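Local coordinates for integral membrane indolylacetylinositol arabinosyltransferase EmbB (Mycolicibacterium smegmatis MC2 155, PDB 7BVC), which probably transfers arabinose units during polymerization of the arabinan in mycobacterial cell-wall arabinogalactan, and binds ethambutol, at residues T879-G891 with T895-V907. Residues are numbered along the deposited sequence; the frame is centred on the assembly and turned at random.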
# COMPACT_ATOMS: atom_id res chain seq x y z
N THR B 879 -25.09 -13.45 1.18
CA THR B 879 -26.40 -13.58 1.80
C THR B 879 -27.09 -12.23 1.91
O THR B 879 -26.52 -11.17 1.62
CB THR B 879 -26.29 -14.24 3.17
OG1 THR B 879 -25.49 -13.42 4.03
CG2 THR B 879 -25.66 -15.62 3.05
N GLY B 880 -28.35 -12.27 2.33
CA GLY B 880 -29.19 -11.10 2.40
C GLY B 880 -30.64 -11.50 2.19
O GLY B 880 -30.97 -12.68 2.11
N GLN B 881 -31.49 -10.49 2.10
CA GLN B 881 -32.91 -10.73 1.89
C GLN B 881 -33.14 -11.35 0.51
O GLN B 881 -32.28 -11.31 -0.37
CB GLN B 881 -33.70 -9.43 2.04
CG GLN B 881 -33.33 -8.64 3.28
CD GLN B 881 -33.25 -9.51 4.52
OE1 GLN B 881 -34.17 -10.27 4.82
NE2 GLN B 881 -32.15 -9.39 5.25
N THR B 882 -34.32 -11.94 0.33
CA THR B 882 -34.53 -12.86 -0.79
C THR B 882 -35.51 -12.29 -1.81
O THR B 882 -36.52 -11.68 -1.45
CB THR B 882 -35.05 -14.22 -0.30
OG1 THR B 882 -36.33 -14.05 0.32
CG2 THR B 882 -34.08 -14.82 0.71
N VAL B 883 -35.18 -12.50 -3.08
CA VAL B 883 -36.10 -12.32 -4.20
C VAL B 883 -35.92 -13.52 -5.12
O VAL B 883 -34.83 -13.73 -5.65
CB VAL B 883 -35.86 -11.01 -4.96
CG1 VAL B 883 -36.76 -10.94 -6.19
CG2 VAL B 883 -36.11 -9.81 -4.06
N ASP B 884 -36.99 -14.30 -5.30
CA ASP B 884 -36.90 -15.52 -6.08
C ASP B 884 -37.95 -15.53 -7.18
O ASP B 884 -38.60 -14.52 -7.44
CB ASP B 884 -37.05 -16.75 -5.18
CG ASP B 884 -35.77 -17.08 -4.44
OD1 ASP B 884 -34.73 -16.48 -4.74
OD2 ASP B 884 -35.81 -17.94 -3.53
N LEU B 885 -38.11 -16.68 -7.85
CA LEU B 885 -38.99 -16.76 -9.01
C LEU B 885 -39.71 -18.10 -8.96
O LEU B 885 -39.08 -19.15 -9.14
CB LEU B 885 -38.21 -16.62 -10.30
CG LEU B 885 -39.02 -16.21 -11.52
CD1 LEU B 885 -39.19 -14.71 -11.54
CD2 LEU B 885 -38.38 -16.71 -12.80
N GLU B 886 -41.02 -18.08 -8.73
CA GLU B 886 -41.81 -19.30 -8.72
C GLU B 886 -42.44 -19.51 -10.09
O GLU B 886 -42.94 -18.57 -10.71
CB GLU B 886 -42.90 -19.22 -7.65
CG GLU B 886 -42.45 -19.69 -6.28
CD GLU B 886 -43.55 -20.37 -5.51
OE1 GLU B 886 -44.71 -20.36 -5.99
OE2 GLU B 886 -43.27 -20.91 -4.42
N TYR B 887 -42.42 -20.76 -10.55
CA TYR B 887 -43.02 -21.13 -11.82
C TYR B 887 -44.10 -22.18 -11.59
O TYR B 887 -43.93 -23.09 -10.77
CB TYR B 887 -41.98 -21.65 -12.82
CG TYR B 887 -41.07 -22.73 -12.29
CD1 TYR B 887 -41.43 -24.07 -12.35
CD2 TYR B 887 -39.83 -22.42 -11.75
CE1 TYR B 887 -40.60 -25.06 -11.88
CE2 TYR B 887 -38.98 -23.40 -11.27
CZ TYR B 887 -39.37 -24.72 -11.34
OH TYR B 887 -38.54 -25.71 -10.87
N ALA B 888 -45.20 -22.05 -12.32
CA ALA B 888 -46.38 -22.87 -12.13
C ALA B 888 -46.55 -23.84 -13.29
O ALA B 888 -45.81 -23.80 -14.28
CB ALA B 888 -47.63 -22.00 -11.97
N THR B 889 -47.53 -24.73 -13.16
CA THR B 889 -47.88 -25.69 -14.20
C THR B 889 -49.40 -25.68 -14.38
O THR B 889 -50.12 -24.99 -13.66
CB THR B 889 -47.40 -27.11 -13.86
OG1 THR B 889 -48.32 -27.72 -12.94
CG2 THR B 889 -46.01 -27.09 -13.24
N ARG B 890 -49.87 -26.44 -15.36
CA ARG B 890 -51.29 -26.57 -15.64
C ARG B 890 -51.88 -27.76 -14.88
O ARG B 890 -51.24 -28.35 -14.01
CB ARG B 890 -51.55 -26.71 -17.13
CG ARG B 890 -51.54 -25.43 -17.92
CD ARG B 890 -51.71 -25.72 -19.40
NE ARG B 890 -50.54 -26.39 -19.96
CZ ARG B 890 -50.50 -26.96 -21.16
NH1 ARG B 890 -51.58 -26.95 -21.92
NH2 ARG B 890 -49.39 -27.54 -21.58
N GLY B 891 -53.11 -28.11 -15.22
CA GLY B 891 -53.77 -29.28 -14.69
C GLY B 891 -54.93 -29.68 -15.58
O GLY B 891 -55.41 -28.90 -16.40
N THR B 895 -55.72 -24.79 -13.97
CA THR B 895 -55.30 -23.99 -12.82
C THR B 895 -53.79 -23.86 -12.87
O THR B 895 -53.12 -24.45 -13.72
CB THR B 895 -55.75 -24.61 -11.50
OG1 THR B 895 -55.47 -23.71 -10.43
CG2 THR B 895 -55.02 -25.93 -11.25
N LEU B 896 -53.26 -23.08 -11.93
CA LEU B 896 -51.83 -22.81 -11.82
C LEU B 896 -51.39 -23.17 -10.41
O LEU B 896 -51.75 -22.47 -9.45
CB LEU B 896 -51.53 -21.35 -12.14
CG LEU B 896 -51.12 -20.99 -13.57
CD1 LEU B 896 -52.13 -21.49 -14.59
CD2 LEU B 896 -51.00 -19.49 -13.67
N VAL B 897 -50.61 -24.23 -10.28
CA VAL B 897 -50.16 -24.73 -8.98
C VAL B 897 -48.73 -24.27 -8.75
O VAL B 897 -47.92 -24.33 -9.69
CB VAL B 897 -50.28 -26.27 -8.89
CG1 VAL B 897 -51.72 -26.69 -9.13
CG2 VAL B 897 -49.37 -26.95 -9.90
N PRO B 898 -48.39 -23.79 -7.56
CA PRO B 898 -47.01 -23.35 -7.30
C PRO B 898 -46.10 -24.55 -7.07
O PRO B 898 -46.24 -25.27 -6.09
CB PRO B 898 -47.14 -22.49 -6.04
CG PRO B 898 -48.35 -23.03 -5.35
CD PRO B 898 -49.29 -23.50 -6.43
N ALA B 899 -45.15 -24.75 -7.99
CA ALA B 899 -44.22 -25.88 -7.88
C ALA B 899 -42.90 -25.46 -8.53
O ALA B 899 -42.73 -25.56 -9.74
CB ALA B 899 -44.79 -27.13 -8.53
N GLY B 900 -41.97 -24.99 -7.70
CA GLY B 900 -40.64 -24.64 -8.15
C GLY B 900 -40.21 -23.28 -7.65
O GLY B 900 -41.00 -22.48 -7.16
N ARG B 901 -38.91 -23.03 -7.81
CA ARG B 901 -38.29 -21.78 -7.37
C ARG B 901 -36.89 -21.69 -7.97
O ARG B 901 -36.18 -22.69 -8.01
CB ARG B 901 -38.23 -21.71 -5.84
CG ARG B 901 -37.71 -20.39 -5.30
CD ARG B 901 -37.98 -20.26 -3.81
NE ARG B 901 -39.37 -19.95 -3.53
CZ ARG B 901 -40.28 -20.84 -3.15
NH1 ARG B 901 -39.93 -22.11 -2.99
NH2 ARG B 901 -41.53 -20.46 -2.91
N VAL B 902 -36.52 -20.50 -8.42
CA VAL B 902 -35.22 -20.25 -9.02
C VAL B 902 -34.53 -19.13 -8.26
O VAL B 902 -35.17 -18.14 -7.87
CB VAL B 902 -35.34 -19.89 -10.52
CG1 VAL B 902 -33.97 -19.87 -11.17
CG2 VAL B 902 -36.26 -20.87 -11.23
N THR B 903 -33.20 -19.27 -8.05
CA THR B 903 -32.37 -18.29 -7.37
C THR B 903 -31.61 -17.44 -8.38
O THR B 903 -31.20 -17.94 -9.44
CB THR B 903 -31.38 -18.97 -6.43
OG1 THR B 903 -30.30 -19.53 -7.19
CG2 THR B 903 -32.07 -20.08 -5.64
N PRO B 904 -31.39 -16.16 -8.10
CA PRO B 904 -30.89 -15.24 -9.12
C PRO B 904 -29.38 -15.32 -9.30
O PRO B 904 -28.65 -15.95 -8.54
CB PRO B 904 -31.30 -13.87 -8.57
CG PRO B 904 -31.24 -14.05 -7.11
CD PRO B 904 -31.70 -15.46 -6.84
N TYR B 905 -28.92 -14.63 -10.34
CA TYR B 905 -27.51 -14.47 -10.66
C TYR B 905 -27.15 -13.00 -10.46
O TYR B 905 -27.29 -12.19 -11.37
CB TYR B 905 -27.22 -14.91 -12.10
CG TYR B 905 -26.92 -16.37 -12.26
CD1 TYR B 905 -25.76 -16.93 -11.73
CD2 TYR B 905 -27.77 -17.20 -12.97
CE1 TYR B 905 -25.48 -18.27 -11.89
CE2 TYR B 905 -27.50 -18.54 -13.14
CZ TYR B 905 -26.36 -19.07 -12.59
OH TYR B 905 -26.09 -20.41 -12.76
N ASP B 906 -26.68 -12.67 -9.26
CA ASP B 906 -26.26 -11.30 -8.96
C ASP B 906 -24.83 -11.07 -9.42
O ASP B 906 -23.94 -11.89 -9.17
CB ASP B 906 -26.39 -11.01 -7.47
CG ASP B 906 -27.83 -10.92 -7.02
OD1 ASP B 906 -28.69 -10.54 -7.83
OD2 ASP B 906 -28.12 -11.23 -5.84
N VAL B 907 -24.61 -9.95 -10.10
CA VAL B 907 -23.27 -9.59 -10.56
C VAL B 907 -22.95 -8.16 -10.15
O VAL B 907 -21.77 -7.79 -10.03
CB VAL B 907 -23.14 -9.79 -12.08
CG1 VAL B 907 -23.99 -8.77 -12.83
CG2 VAL B 907 -21.69 -9.73 -12.51
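Tyr887 and Gly900 meet because CG of the tyrosine sits between its own backbone N and carbonyl carbon (chi1 51°), a rotation that lays the ring across the neighbouring chain; Arg901, with CG anti to the backbone N (chi1 -175°), starts out away from 879-891, and the bend at chi3 brings its end back across to Asp884 and Glu886. The two segments are the arms of an antiparallel beta hairpin at the edge of a four-stranded sheet in the EmbC C-terminal domain, and they illustrate a hairpin whose backbone bonds are few and mostly weak, with side chains packed across it. A CH-pi contact places Gly900 CA, which carries no side chain, 3.8 Å from the centroid of the Tyr887 ring, over one face but offset toward the rim. At the ring edge, near its plane, Val902 CG2 packs 3.7 Å from Tyr887 CE2.

Leu885 and Val902 form a hydrogen-bonded antiparallel pair, an isolated single bridge. Val902 N donates to Leu885 O at 3.0 Å, the donor tilted 25° from the carbonyl plane, whereas the return bond from Leu885 N to Val902 O is weak. Farther along, the bond from Ala899 N to Tyr887 O is weak too.

The Glu886 carboxylate and Arg901 guanidinium are opposed, but the salt bridge as modelled is doubtful; Glu886 CG lies over one face of the guanidinium. Through OE1 Glu886 also bridges to Arg931 of strand 929-936, linking the hairpin to the next strand of the sheet. Ala888 CB and Leu896 CB pack 4.0 Å apart, and both side chains touch Trp843 of strand 837-845. Asp884 crosses Arg901 at about a right angle, its OD2 4.1 Å from Arg901 NE, opposite charges near each other but beyond a salt bridge.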